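Local coordinates for protein N5-carboxyaminoimidazole ribonucleotide synthetase (Bacillus anthracis, PDB 3QFF) that probably catalyses the ATP-dependent carboxylation of 5-aminoimidazole ribonucleotide with bicarbonate, forming N5-carboxyaminoimidazole ribonucleotide in purine biosynthesis, and binds ADP, at residues A[284-287]-A[293-296]; A[215-220]-A[280-285]; A[119-124]-A[128-133]; A[261-266]-A[271-276]. One frame throughout, in Å; residues are numbered along the deposited sequence.

Interaction 1 (A[284-287]-A[293-296]); sequences HYTQ and SQFG
Thr286 OG1 accepts a hydrogen bond from Gln294 N across 2.8 Å, and at 170° the N-H points almost straight at the oxygen. The torsion that allows this sets OG1 between the backbone N and the carbonyl carbon, on the side of Ser293 and Gln294; the same hydroxyl also bonds to Gly283 O. Ser293 is the N-cap of the following helix: its OG takes Gly296 N at 3.0 Å and, more weakly, Phe295 N. With its hydroxyl turned to its own helix, Ser293 offers CB to Gln287, 3.8 Å from Gln287 CA.

Gln294 has CG between its backbone N and carbonyl carbon (chi1 67°) and runs extended from there, which brings NE2 to 3.1 Å from His284 ND1, at the edge of the imidazole; the amide stands 70° from the ring plane, and NE2 is hydrogen-bonded to His280 O. His284 and Phe295 meet rim to rim, CE1 of the histidine 3.7 Å from CZ of the phenylalanine.

Around this buried junction between helices 286-289 and 294-303, Met28 of helix 24-35 touches His284, Gln287 and Phe295, His357 of strand 354-361 stacks on His284, and Phe212 of strand 209-220 packs against Thr286.

Interaction 2 (A[215-220]-A[280-285]); sequences AENIHV and HNSGHY
Ser282 OG is gripped by two groups: His280 ND1, 2.9 Å away, where either atom could be the donor, and the hydroxyl of Ser198. Across the contact, the CB that carries this hydroxyl rests against the amide of Asn217, with Asn217 OD1 and ND2 each 3.6 Å from Ser282 CB. This is van der Waals contact, since no hydrogen bond joins the two segments directly. The link is indirect: Ser198 OG also bonds Asn217 ND2, while Asn217 OD1 is bonded to Ser227 OG, so partners at both ends of the amide fix its rotation.

His280 ND1 additionally receives Ser282 N at 3.1 Å and 161°, the donor lying 34° out of the imidazole plane. Both the amide and the hydroxyl of Ser282 therefore meet one ring nitrogen, and Gly283 N bonds back to His280 O in the short 3-10 turn 281-283.

The second point of touch is apolar. Tyr285 CG lies between its backbone N and carbonyl carbon (chi1 77°), a torsion that directs the ring at the strand, and CE1 comes 4.1 Å from Ala215 CB.

In the ATP-grasp part of the protein, the turn between strand 270-276 and helix 286-289 thus lies against strand 209-220, which runs between strands 195-203 and 223-229 of the large antiparallel sheet; Val229 touches both Ala215 and Tyr285, while Val316 of strand 316-322 meets the tyrosine.

Interaction 3 (A[119-124]-A[128-133]); sequences AIEKAG and ATYRLV
Glu121 and Tyr130 reach toward each other from opposite directions and meet through one carboxylate oxygen and the phenol hydroxyl, Glu121 OE1 lying 2.7 Å from Tyr130 OH. The distance is that of a hydrogen bond, but Asn118 OD1 is a second acceptor within reach of the single phenol proton, and which oxygen receives it is not settled. The approach is at the rim of the ring: OE1 lies near the ring plane and is also 3.3 Å from Tyr130 CE1, while the carboxylate is turned 60° against the ring.

The side-chain torsions explain how two distant backbones can touch, for the nearest pair of CA atoms, those of Glu121 and Ala128, is 10.1 Å apart. Glu121 has CG beside its backbone N (chi1 -68°) and an extended course beyond it, carrying the carboxylate away from the helix. The tyrosine ring spans the remaining distance from the strand, and Ile186 and Glu188 of strand 185-189 touch the tyrosine side chain.

One shell further out, Val127 of the connecting loop packs on both Glu121 and Ile120. On the strand, Arg131 NH1 bonds to Tyr130 O at 3.0 Å, from above the carbonyl plane, and backbone bonds from Thr129 and Arg131 reach Lys189 and Leu187.

Helix 113-122 ends in a Schellman motif, in which Gly124 takes a positive phi of 91° and its N bonds Glu121 O at 2.9 Å. The chain then turns into edge strand 130-133 of the four-stranded antiparallel sheet, the small sheet of the ATP-grasp fold that helps to enclose the nucleotide.

Interaction 4 (A[261-266]-A[271-276]); sequences EMFATA and YINELA. With ADP (adenosine-5'-diphosphate), chain C.
The Phe263 ring carries Asn273 CB over one face, a CH-pi contact 4.0 Å from the ring centroid, while ADP C2' approaches obliquely, 3.7 Å from Phe263 CE2. Phe193 stacks with the same ring. The Tyr271 ring has Thr265 CG2 at its edge, 4.2 Å from CE1. The Asn273 amide plane is turned 41° from the Phe263 ring; with CG anti to the backbone N (chi1 177°), its ND2 reaches ADP O1A in a hydrogen bond of 2.9 Å and 162°.

Strands 256-264 and 270-276 form an antiparallel beta hairpin with a classic bulge: Asn273 and Glu274 both face Glu261, whose O takes Asn273 N at 2.8 Å and, weakly, Glu274 N. Beyond the bulge, Phe263 and Tyr271 form a hydrogen-bonded pair. In the ATP-grasp fold this hairpin forms part of the nucleotide pocket.

On the opposite face of the sheet, Met262 CG lies alongside Ile272 CD1. On the face that bears Phe263 and Tyr271, the side chains of Glu261 and Glu274 run side by side, OE1 of the first 3.1 Å from OE2 of the second, two acceptors with no hydrogen bond between them. Arg113 forms a salt bridge with Glu274 OE1, which is 3.0 Å from ADP O2B.

In the fold
All four interactions belong to the ATP-grasp part of the chain. Interaction 4 holds three residues of the ADP pocket. Interaction 3, its centre 13 Å from that of interaction 4, touches it through Ile120 CD1, 3.5 Å from Ile272 CG2, and the side chain of Tyr130 is about 8 Å from ADP. On the other side, interaction 2 meets interaction 4 where His280 NE2 lies 3.5 Å from Glu261 OE1; His219 touches the nucleotide. Interactions 1 and 2 share His284 and Tyr285 and touch through Gln294 NE2 and His280 O, 2.8 Å apart. Interactions 1 and 3 are the most widely separated, with centres about 30 Å apart.

Interaction 1 (A[284-287]-A[293-296])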
loop_
_atom_site.group_PDB
_atom_site.type_symbol
_atom_site.label_atom_id
_atom_site.label_comp_id
_atom_site.label_asym_id
_atom_site.label_seq_id
_atom_site.Cartn_x
_atom_site.Cartn_y
_atom_site.Cartn_z
ATOM N N HIS A 284 6.367 -7.560 8.375
ATOM C CA HIS A 284 5.890 -7.407 6.983
ATOM C C HIS A 284 4.439 -7.848 6.788
ATOM O O HIS A 284 3.749 -7.358 5.875
ATOM C CB HIS A 284 6.787 -8.174 5.999
ATOM C CG HIS A 284 8.180 -7.638 5.884
ATOM N ND1 HIS A 284 8.551 -6.400 6.362
ATOM C CD2 HIS A 284 9.282 -8.160 5.290
ATOM C CE1 HIS A 284 9.830 -6.195 6.100
ATOM N NE2 HIS A 284 10.295 -7.246 5.442
ATOM N N TYR A 285 3.980 -8.772 7.638
ATOM C CA TYR A 285 2.569 -9.179 7.619
ATOM C C TYR A 285 1.607 -7.991 7.690
ATOM O O TYR A 285 0.501 -8.069 7.166
ATOM C CB TYR A 285 2.258 -10.146 8.771
ATOM C CG TYR A 285 2.116 -9.491 10.128
ATOM C CD1 TYR A 285 3.218 -9.326 10.972
ATOM C CD2 TYR A 285 0.862 -9.068 10.586
ATOM C CE1 TYR A 285 3.079 -8.741 12.235
ATOM C CE2 TYR A 285 0.712 -8.479 11.831
ATOM C CZ TYR A 285 1.820 -8.326 12.655
ATOM O OH TYR A 285 1.650 -7.743 13.879
ATOM N N THR A 286 2.023 -6.909 8.351
ATOM C CA THR A 286 1.145 -5.756 8.582
ATOM C C THR A 286 0.719 -5.062 7.280
ATOM O O THR A 286 -0.286 -4.358 7.265
ATOM C CB THR A 286 1.807 -4.674 9.460
ATOM O OG1 THR A 286 3.024 -4.221 8.836
ATOM C CG2 THR A 286 2.095 -5.215 10.850
ATOM N N GLN A 287 1.499 -5.242 6.215
ATOM C CA GLN A 287 1.220 -4.619 4.918
ATOM C C GLN A 287 -0.107 -5.045 4.330
ATOM O O GLN A 287 -0.730 -4.285 3.595
ATOM C CB GLN A 287 2.301 -4.985 3.902
ATOM C CG GLN A 287 3.595 -4.196 4.040
ATOM C CD GLN A 287 4.540 -4.526 2.919
ATOM O OE1 GLN A 287 4.858 -5.705 2.668
ATOM N NE2 GLN A 287 4.971 -3.501 2.208
ATOM N N SER A 293 0.213 -0.414 7.925
ATOM C CA SER A 293 1.444 -1.203 7.931
ATOM C C SER A 293 2.487 -0.622 8.883
ATOM O O SER A 293 2.445 0.567 9.215
ATOM C CB SER A 293 2.027 -1.313 6.527
ATOM O OG SER A 293 2.783 -0.166 6.215
ATOM N N GLN A 294 3.442 -1.445 9.315
ATOM C CA GLN A 294 4.562 -0.921 10.101
ATOM C C GLN A 294 5.268 0.242 9.402
ATOM O O GLN A 294 5.822 1.140 10.064
ATOM C CB GLN A 294 5.551 -2.039 10.449
ATOM C CG GLN A 294 6.303 -2.629 9.258
ATOM C CD GLN A 294 7.356 -3.654 9.664
ATOM O OE1 GLN A 294 7.850 -3.652 10.796
ATOM N NE2 GLN A 294 7.737 -4.510 8.720
ATOM N N PHE A 295 5.248 0.216 8.058
ATOM C CA PHE A 295 5.864 1.262 7.242
ATOM C C PHE A 295 5.093 2.578 7.251
ATOM O O PHE A 295 5.691 3.657 7.454
ATOM C CB PHE A 295 6.128 0.753 5.802
ATOM C CG PHE A 295 7.022 -0.458 5.768
ATOM C CD1 PHE A 295 6.501 -1.739 5.583
ATOM C CD2 PHE A 295 8.386 -0.307 5.994
ATOM C CE1 PHE A 295 7.351 -2.851 5.598
ATOM C CE2 PHE A 295 9.243 -1.398 6.022
ATOM C CZ PHE A 295 8.726 -2.679 5.821
ATOM N N GLY A 296 3.783 2.501 7.014
ATOM C CA GLY A 296 2.919 3.679 7.175
ATOM C C GLY A 296 3.008 4.244 8.589
ATOM O O GLY A 296 2.984 5.472 8.777
#

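Interaction 2 (A[215-220]-A[280-285])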
loop_
_atom_site.group_PDB
_atom_site.type_symbol
_atom_site.label_atom_id
_atom_site.label_comp_id
_atom_site.label_asym_id
_atom_site.label_seq_id
_atom_site.Cartn_x
_atom_site.Cartn_y
_atom_site.Cartn_z
ATOM N N ALA A 215 3.266 -11.673 16.829
ATOM C CA ALA A 215 3.527 -12.604 15.734
ATOM C C ALA A 215 4.383 -13.754 16.246
ATOM O O ALA A 215 5.330 -13.535 16.997
ATOM C CB ALA A 215 4.248 -11.904 14.599
ATOM N N GLU A 216 4.035 -14.971 15.838
ATOM C CA GLU A 216 4.871 -16.147 16.094
ATOM C C GLU A 216 5.841 -16.305 14.926
ATOM O O GLU A 216 5.415 -16.388 13.765
ATOM C CB GLU A 216 3.996 -17.394 16.280
ATOM C CG GLU A 216 4.713 -18.741 16.061
ATOM C CD GLU A 216 3.745 -19.936 16.076
ATOM O OE1 GLU A 216 2.523 -19.728 16.192
ATOM O OE2 GLU A 216 4.212 -21.089 15.965
ATOM N N ASN A 217 7.140 -16.357 15.232
ATOM C CA ASN A 217 8.170 -16.401 14.203
ATOM C C ASN A 217 8.901 -17.725 14.105
ATOM O O ASN A 217 9.371 -18.255 15.117
ATOM C CB ASN A 217 9.180 -15.279 14.433
ATOM C CG ASN A 217 8.530 -13.933 14.405
ATOM O OD1 ASN A 217 7.657 -13.680 13.578
ATOM N ND2 ASN A 217 8.923 -13.063 15.325
ATOM N N ILE A 218 9.007 -18.230 12.879
ATOM C CA ILE A 218 9.714 -19.478 12.614
ATOM C C ILE A 218 11.010 -19.190 11.853
ATOM O O ILE A 218 10.982 -18.693 10.714
ATOM C CB ILE A 218 8.782 -20.536 11.909
ATOM C CG1 ILE A 218 7.527 -20.775 12.769
ATOM C CG2 ILE A 218 9.552 -21.852 11.634
ATOM C CD1 ILE A 218 6.568 -21.876 12.289
ATOM N N HIS A 219 12.140 -19.467 12.508
ATOM C CA HIS A 219 13.467 -19.290 11.920
ATOM C C HIS A 219 14.037 -20.617 11.420
ATOM O O HIS A 219 13.769 -21.671 12.002
ATOM C CB HIS A 219 14.441 -18.654 12.918
ATOM C CG HIS A 219 14.053 -17.271 13.332
ATOM N ND1 HIS A 219 13.170 -17.027 14.360
ATOM C CD2 HIS A 219 14.403 -16.060 12.839
ATOM C CE1 HIS A 219 12.999 -15.723 14.488
ATOM N NE2 HIS A 219 13.731 -15.114 13.574
ATOM N N VAL A 220 14.816 -20.535 10.344
ATOM C CA VAL A 220 15.492 -21.678 9.723
ATOM C C VAL A 220 16.855 -21.192 9.247
ATOM O O VAL A 220 16.939 -20.210 8.510
ATOM C CB VAL A 220 14.664 -22.245 8.524
ATOM C CG1 VAL A 220 15.537 -23.089 7.573
ATOM C CG2 VAL A 220 13.482 -23.053 9.019
ATOM N N HIS A 280 10.901 -4.173 10.719
ATOM C CA HIS A 280 11.565 -5.434 10.871
ATOM C C HIS A 280 10.858 -6.458 9.994
ATOM O O HIS A 280 9.668 -6.314 9.694
ATOM C CB HIS A 280 11.480 -5.809 12.353
ATOM C CG HIS A 280 12.302 -6.989 12.741
ATOM N ND1 HIS A 280 11.774 -8.259 12.832
ATOM C CD2 HIS A 280 13.602 -7.093 13.102
ATOM C CE1 HIS A 280 12.719 -9.099 13.220
ATOM N NE2 HIS A 280 13.836 -8.415 13.399
ATOM N N ASN A 281 11.596 -7.487 9.586
ATOM C CA ASN A 281 11.067 -8.577 8.737
ATOM C C ASN A 281 9.838 -9.271 9.355
ATOM O O ASN A 281 8.908 -9.657 8.637
ATOM C CB ASN A 281 12.189 -9.591 8.473
ATOM C CG ASN A 281 11.920 -10.519 7.286
ATOM O OD1 ASN A 281 10.808 -10.620 6.751
ATOM N ND2 ASN A 281 12.963 -11.204 6.871
ATOM N N SER A 282 9.829 -9.413 10.681
ATOM C CA SER A 282 8.709 -10.044 11.386
ATOM C C SER A 282 7.426 -9.169 11.437
ATOM O O SER A 282 6.409 -9.604 11.952
ATOM C CB SER A 282 9.140 -10.538 12.784
ATOM O OG SER A 282 9.327 -9.474 13.711
ATOM N N GLY A 283 7.491 -7.954 10.884
ATOM C CA GLY A 283 6.347 -7.049 10.772
ATOM C C GLY A 283 5.806 -6.857 9.357
ATOM O O GLY A 283 4.882 -6.066 9.145
ATOM N N HIS A 284 6.367 -7.560 8.375
ATOM C CA HIS A 284 5.890 -7.407 6.983
ATOM C C HIS A 284 4.439 -7.848 6.788
ATOM O O HIS A 284 3.749 -7.358 5.875
ATOM C CB HIS A 284 6.787 -8.174 5.999
ATOM C CG HIS A 284 8.180 -7.638 5.884
ATOM N ND1 HIS A 284 8.551 -6.400 6.362
ATOM C CD2 HIS A 284 9.282 -8.160 5.290
ATOM C CE1 HIS A 284 9.830 -6.195 6.100
ATOM N NE2 HIS A 284 10.295 -7.246 5.442
ATOM N N TYR A 285 3.980 -8.772 7.638
ATOM C CA TYR A 285 2.569 -9.179 7.619
ATOM C C TYR A 285 1.607 -7.991 7.690
ATOM O O TYR A 285 0.501 -8.069 7.166
ATOM C CB TYR A 285 2.258 -10.146 8.771
ATOM C CG TYR A 285 2.116 -9.491 10.128
ATOM C CD1 TYR A 285 3.218 -9.326 10.972
ATOM C CD2 TYR A 285 0.862 -9.068 10.586
ATOM C CE1 TYR A 285 3.079 -8.741 12.235
ATOM C CE2 TYR A 285 0.712 -8.479 11.831
ATOM C CZ TYR A 285 1.820 -8.326 12.655
ATOM O OH TYR A 285 1.650 -7.743 13.879
#

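Interaction 3 (A[119-124]-A[128-133])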
loop_
_atom_site.group_PDB
_atom_site.type_symbol
_atom_site.label_atom_id
_atom_site.label_comp_id
_atom_site.label_asym_id
_atom_site.label_seq_id
_atom_site.Cartn_x
_atom_site.Cartn_y
_atom_site.Cartn_z
ATOM N N ALA A 119 20.271 -2.628 29.124
ATOM C CA ALA A 119 19.231 -1.632 28.946
ATOM C C ALA A 119 17.871 -2.264 29.218
ATOM O O ALA A 119 17.038 -1.668 29.907
ATOM C CB ALA A 119 19.279 -1.016 27.549
ATOM N N ILE A 120 17.659 -3.476 28.700
ATOM C CA ILE A 120 16.383 -4.188 28.921
ATOM C C ILE A 120 16.142 -4.433 30.420
ATOM O O ILE A 120 15.079 -4.125 30.942
ATOM C CB ILE A 120 16.315 -5.520 28.119
ATOM C CG1 ILE A 120 16.252 -5.231 26.610
ATOM C CG2 ILE A 120 15.101 -6.356 28.540
ATOM C CD1 ILE A 120 16.507 -6.466 25.719
ATOM N N GLU A 121 17.144 -4.979 31.102
ATOM C CA GLU A 121 17.035 -5.253 32.534
ATOM C C GLU A 121 16.828 -3.984 33.348
ATOM O O GLU A 121 16.049 -3.972 34.286
ATOM C CB GLU A 121 18.276 -5.971 33.018
ATOM C CG GLU A 121 18.393 -7.361 32.463
ATOM C CD GLU A 121 19.353 -8.204 33.259
ATOM O OE1 GLU A 121 20.509 -7.772 33.407
ATOM O OE2 GLU A 121 18.942 -9.288 33.732
ATOM N N LYS A 122 17.529 -2.914 32.975
ATOM C CA LYS A 122 17.364 -1.621 33.648
ATOM C C LYS A 122 15.975 -1.040 33.416
ATOM O O LYS A 122 15.485 -0.273 34.233
ATOM C CB LYS A 122 18.460 -0.640 33.224
ATOM C CG LYS A 122 19.829 -1.025 33.793
ATOM C CD LYS A 122 20.964 -0.131 33.278
ATOM C CE LYS A 122 22.325 -0.683 33.717
ATOM N NZ LYS A 122 23.457 0.204 33.309
ATOM N N ALA A 123 15.340 -1.422 32.312
ATOM C CA ALA A 123 13.952 -1.051 32.047
ATOM C C ALA A 123 12.954 -1.923 32.820
ATOM O O ALA A 123 11.750 -1.696 32.734
ATOM C CB ALA A 123 13.659 -1.111 30.539
ATOM N N GLY A 124 13.456 -2.922 33.553
ATOM C CA GLY A 124 12.621 -3.775 34.412
ATOM C C GLY A 124 12.076 -5.049 33.761
ATOM O O GLY A 124 11.116 -5.637 34.260
ATOM N N ALA A 128 17.312 -13.789 29.395
ATOM C CA ALA A 128 18.073 -14.973 29.802
ATOM C C ALA A 128 19.318 -14.508 30.543
ATOM O O ALA A 128 19.898 -13.462 30.217
ATOM C CB ALA A 128 18.470 -15.787 28.602
ATOM N N THR A 129 19.722 -15.287 31.536
ATOM C CA THR A 129 20.872 -14.940 32.342
ATOM C C THR A 129 22.115 -14.983 31.443
ATOM O O THR A 129 22.220 -15.819 30.538
ATOM C CB THR A 129 20.942 -15.821 33.607
ATOM O OG1 THR A 129 20.559 -17.150 33.274
ATOM C CG2 THR A 129 19.937 -15.341 34.641
ATOM N N TYR A 130 23.004 -14.017 31.623
ATOM C CA TYR A 130 24.074 -13.792 30.658
ATOM C C TYR A 130 25.323 -13.257 31.344
ATOM O O TYR A 130 25.239 -12.673 32.430
ATOM C CB TYR A 130 23.606 -12.817 29.561
ATOM C CG TYR A 130 23.289 -11.419 30.080
ATOM C CD1 TYR A 130 22.090 -11.149 30.735
ATOM C CD2 TYR A 130 24.206 -10.368 29.932
ATOM C CE1 TYR A 130 21.798 -9.868 31.227
ATOM C CE2 TYR A 130 23.922 -9.090 30.422
ATOM C CZ TYR A 130 22.722 -8.850 31.067
ATOM O OH TYR A 130 22.445 -7.589 31.561
ATOM N N ARG A 131 26.473 -13.473 30.698
ATOM C CA ARG A 131 27.765 -12.961 31.161
ATOM C C ARG A 131 28.575 -12.403 30.003
ATOM O O ARG A 131 28.657 -13.014 28.927
ATOM C CB ARG A 131 28.602 -14.065 31.828
ATOM C CG ARG A 131 28.009 -14.691 33.075
ATOM C CD ARG A 131 27.932 -13.731 34.254
ATOM N NE ARG A 131 27.437 -14.422 35.445
ATOM C CZ ARG A 131 26.167 -14.461 35.840
ATOM N NH1 ARG A 131 25.214 -13.833 35.154
ATOM N NH2 ARG A 131 25.855 -15.133 36.939
ATOM N N LEU A 132 29.201 -11.252 30.237
ATOM C CA LEU A 132 30.117 -10.672 29.257
ATOM C C LEU A 132 31.376 -11.534 29.168
ATOM O O LEU A 132 31.908 -11.953 30.197
ATOM C CB LEU A 132 30.490 -9.242 29.660
ATOM C CG LEU A 132 31.399 -8.473 28.713
ATOM C CD1 LEU A 132 30.658 -8.148 27.405
ATOM C CD2 LEU A 132 31.952 -7.206 29.401
ATOM N N VAL A 133 31.839 -11.796 27.943
ATOM C CA VAL A 133 33.063 -12.569 27.725
ATOM C C VAL A 133 34.038 -11.778 26.850
ATOM O O VAL A 133 33.819 -11.591 25.639
ATOM C CB VAL A 133 32.776 -13.980 27.125
ATOM C CG1 VAL A 133 34.082 -14.704 26.740
ATOM C CG2 VAL A 133 31.974 -14.822 28.114
#

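Interaction 4 (A[261-266]-A[271-276])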
loop_
_atom_site.group_PDB
_atom_site.type_symbol
_atom_site.label_atom_id
_atom_site.label_comp_id
_atom_site.label_asym_id
_atom_site.label_seq_id
_atom_site.Cartn_x
_atom_site.Cartn_y
_atom_site.Cartn_z
ATOM N N GLU A 261 11.970 -8.852 19.854
ATOM C CA GLU A 261 11.933 -10.302 19.683
ATOM C C GLU A 261 12.074 -10.980 21.025
ATOM O O GLU A 261 12.870 -10.554 21.855
ATOM C CB GLU A 261 13.008 -10.790 18.712
ATOM C CG GLU A 261 12.769 -10.316 17.276
ATOM C CD GLU A 261 13.729 -10.972 16.301
ATOM O OE1 GLU A 261 14.817 -10.406 16.067
ATOM O OE2 GLU A 261 13.402 -12.068 15.785
ATOM N N MET A 262 11.298 -12.044 21.205
ATOM C CA MET A 262 11.072 -12.666 22.501
ATOM C C MET A 262 11.023 -14.182 22.384
ATOM O O MET A 262 10.705 -14.700 21.323
ATOM C CB MET A 262 9.740 -12.178 23.077
ATOM C CG MET A 262 9.763 -10.723 23.557
ATOM S SD MET A 262 8.109 -10.093 23.940
ATOM C CE MET A 262 7.696 -9.293 22.406
ATOM N N PHE A 263 11.370 -14.869 23.476
ATOM C CA PHE A 263 11.148 -16.306 23.646
ATOM C C PHE A 263 9.995 -16.528 24.641
ATOM O O PHE A 263 9.980 -15.952 25.748
ATOM C CB PHE A 263 12.400 -17.012 24.200
ATOM C CG PHE A 263 13.669 -16.791 23.401
ATOM C CD1 PHE A 263 14.801 -16.283 24.023
ATOM C CD2 PHE A 263 13.746 -17.129 22.052
ATOM C CE1 PHE A 263 15.992 -16.098 23.319
ATOM C CE2 PHE A 263 14.932 -16.940 21.332
ATOM C CZ PHE A 263 16.056 -16.422 21.967
ATOM N N ALA A 264 9.034 -17.360 24.244
ATOM C CA ALA A 264 7.898 -17.712 25.081
ATOM C C ALA A 264 7.999 -19.178 25.498
ATOM O O ALA A 264 8.161 -20.058 24.649
ATOM C CB ALA A 264 6.598 -17.456 24.328
ATOM N N THR A 265 7.920 -19.446 26.799
ATOM C CA THR A 265 8.028 -20.830 27.280
ATOM C C THR A 265 6.660 -21.500 27.382
ATOM O O THR A 265 5.623 -20.835 27.272
ATOM C CB THR A 265 8.767 -20.939 28.637
ATOM O OG1 THR A 265 7.933 -20.419 29.684
ATOM C CG2 THR A 265 10.114 -20.206 28.583
ATOM N N ALA A 266 6.662 -22.819 27.568
ATOM C CA ALA A 266 5.429 -23.564 27.821
ATOM C C ALA A 266 4.785 -23.076 29.117
ATOM O O ALA A 266 3.567 -22.881 29.177
ATOM C CB ALA A 266 5.711 -25.059 27.873
ATOM N N TYR A 271 10.993 -14.151 27.737
ATOM C CA TYR A 271 12.309 -13.521 27.808
ATOM C C TYR A 271 12.564 -12.695 26.555
ATOM O O TYR A 271 12.280 -13.154 25.442
ATOM C CB TYR A 271 13.407 -14.572 28.016
ATOM C CG TYR A 271 13.219 -15.337 29.321
ATOM C CD1 TYR A 271 12.567 -16.577 29.344
ATOM C CD2 TYR A 271 13.645 -14.794 30.532
ATOM C CE1 TYR A 271 12.366 -17.273 30.552
ATOM C CE2 TYR A 271 13.456 -15.474 31.743
ATOM C CZ TYR A 271 12.819 -16.715 31.744
ATOM O OH TYR A 271 12.627 -17.377 32.945
ATOM N N ILE A 272 13.086 -11.480 26.736
ATOM C CA ILE A 272 13.418 -10.614 25.606
ATOM C C ILE A 272 14.756 -11.044 25.005
ATOM O O ILE A 272 15.755 -11.125 25.715
ATOM C CB ILE A 272 13.514 -9.111 25.997
ATOM C CG1 ILE A 272 12.357 -8.679 26.919
ATOM C CG2 ILE A 272 13.597 -8.246 24.741
ATOM C CD1 ILE A 272 10.954 -8.735 26.294
ATOM N N ASN A 273 14.766 -11.301 23.703
ATOM C CA ASN A 273 15.970 -11.764 23.002
ATOM C C ASN A 273 16.780 -10.600 22.427
ATOM O O ASN A 273 17.943 -10.405 22.791
ATOM C CB ASN A 273 15.580 -12.756 21.889
ATOM C CG ASN A 273 16.779 -13.233 21.054
ATOM O OD1 ASN A 273 17.803 -13.662 21.586
ATOM N ND2 ASN A 273 16.617 -13.211 19.731
ATOM N N GLU A 274 16.174 -9.847 21.513
ATOM C CA GLU A 274 16.838 -8.687 20.914
ATOM C C GLU A 274 15.867 -7.610 20.449
ATOM O O GLU A 274 14.661 -7.850 20.343
ATOM C CB GLU A 274 17.802 -9.097 19.788
ATOM C CG GLU A 274 17.176 -9.833 18.619
ATOM C CD GLU A 274 18.225 -10.293 17.619
ATOM O OE1 GLU A 274 19.415 -10.337 17.989
ATOM O OE2 GLU A 274 17.864 -10.606 16.463
ATOM N N LEU A 275 16.410 -6.422 20.193
ATOM C CA LEU A 275 15.635 -5.267 19.750
ATOM C C LEU A 275 16.146 -4.769 18.403
ATOM O O LEU A 275 17.338 -4.830 18.135
ATOM C CB LEU A 275 15.749 -4.138 20.770
ATOM C CG LEU A 275 15.414 -4.453 22.225
ATOM C CD1 LEU A 275 15.702 -3.246 23.137
ATOM C CD2 LEU A 275 13.960 -4.907 22.360
ATOM N N ALA A 276 15.249 -4.278 17.561
ATOM C CA ALA A 276 15.657 -3.639 16.313
ATOM C C ALA A 276 14.905 -2.324 16.206
ATOM O O ALA A 276 13.678 -2.324 16.173
ATOM C CB ALA A 276 15.370 -4.564 15.105
HETATM P PB ADP C . 20.702 -13.239 15.521
HETATM O O1B ADP C . 21.736 -13.803 14.575
HETATM O O2B ADP C . 21.032 -11.838 15.989
HETATM O O3B ADP C . 19.284 -13.423 15.035
HETATM P PA ADP C . 19.760 -14.415 18.019
HETATM O O1A ADP C . 18.390 -13.939 17.581
HETATM O O2A ADP C . 20.339 -13.954 19.337
HETATM O O3A ADP C . 20.859 -14.157 16.853
HETATM O "O5'" ADP C . 19.717 -16.020 18.095
HETATM C "C5'" ADP C . 19.517 -16.784 16.908
HETATM C "C4'" ADP C . 18.680 -18.011 17.234
HETATM O "O4'" ADP C . 19.349 -18.788 18.230
HETATM C "C3'" ADP C . 17.323 -17.638 17.810
HETATM O "O3'" ADP C . 16.315 -17.629 16.794
HETATM C "C2'" ADP C . 17.060 -18.696 18.863
HETATM O "O2'" ADP C . 16.276 -19.754 18.305
HETATM C "C1'" ADP C . 18.431 -19.243 19.230
HETATM N N9 ADP C . 18.842 -18.740 20.571
HETATM C C8 ADP C . 19.553 -17.618 20.812
HETATM N N7 ADP C . 19.762 -17.443 22.141
HETATM C C5 ADP C . 19.179 -18.470 22.781
HETATM C C6 ADP C . 19.022 -18.898 24.194
HETATM N N6 ADP C . 19.548 -18.172 25.213
HETATM N N1 ADP C . 18.333 -20.044 24.428
HETATM C C2 ADP C . 17.802 -20.777 23.431
HETATM N N3 ADP C . 17.908 -20.445 22.132
HETATM C C4 ADP C . 18.574 -19.326 21.745
#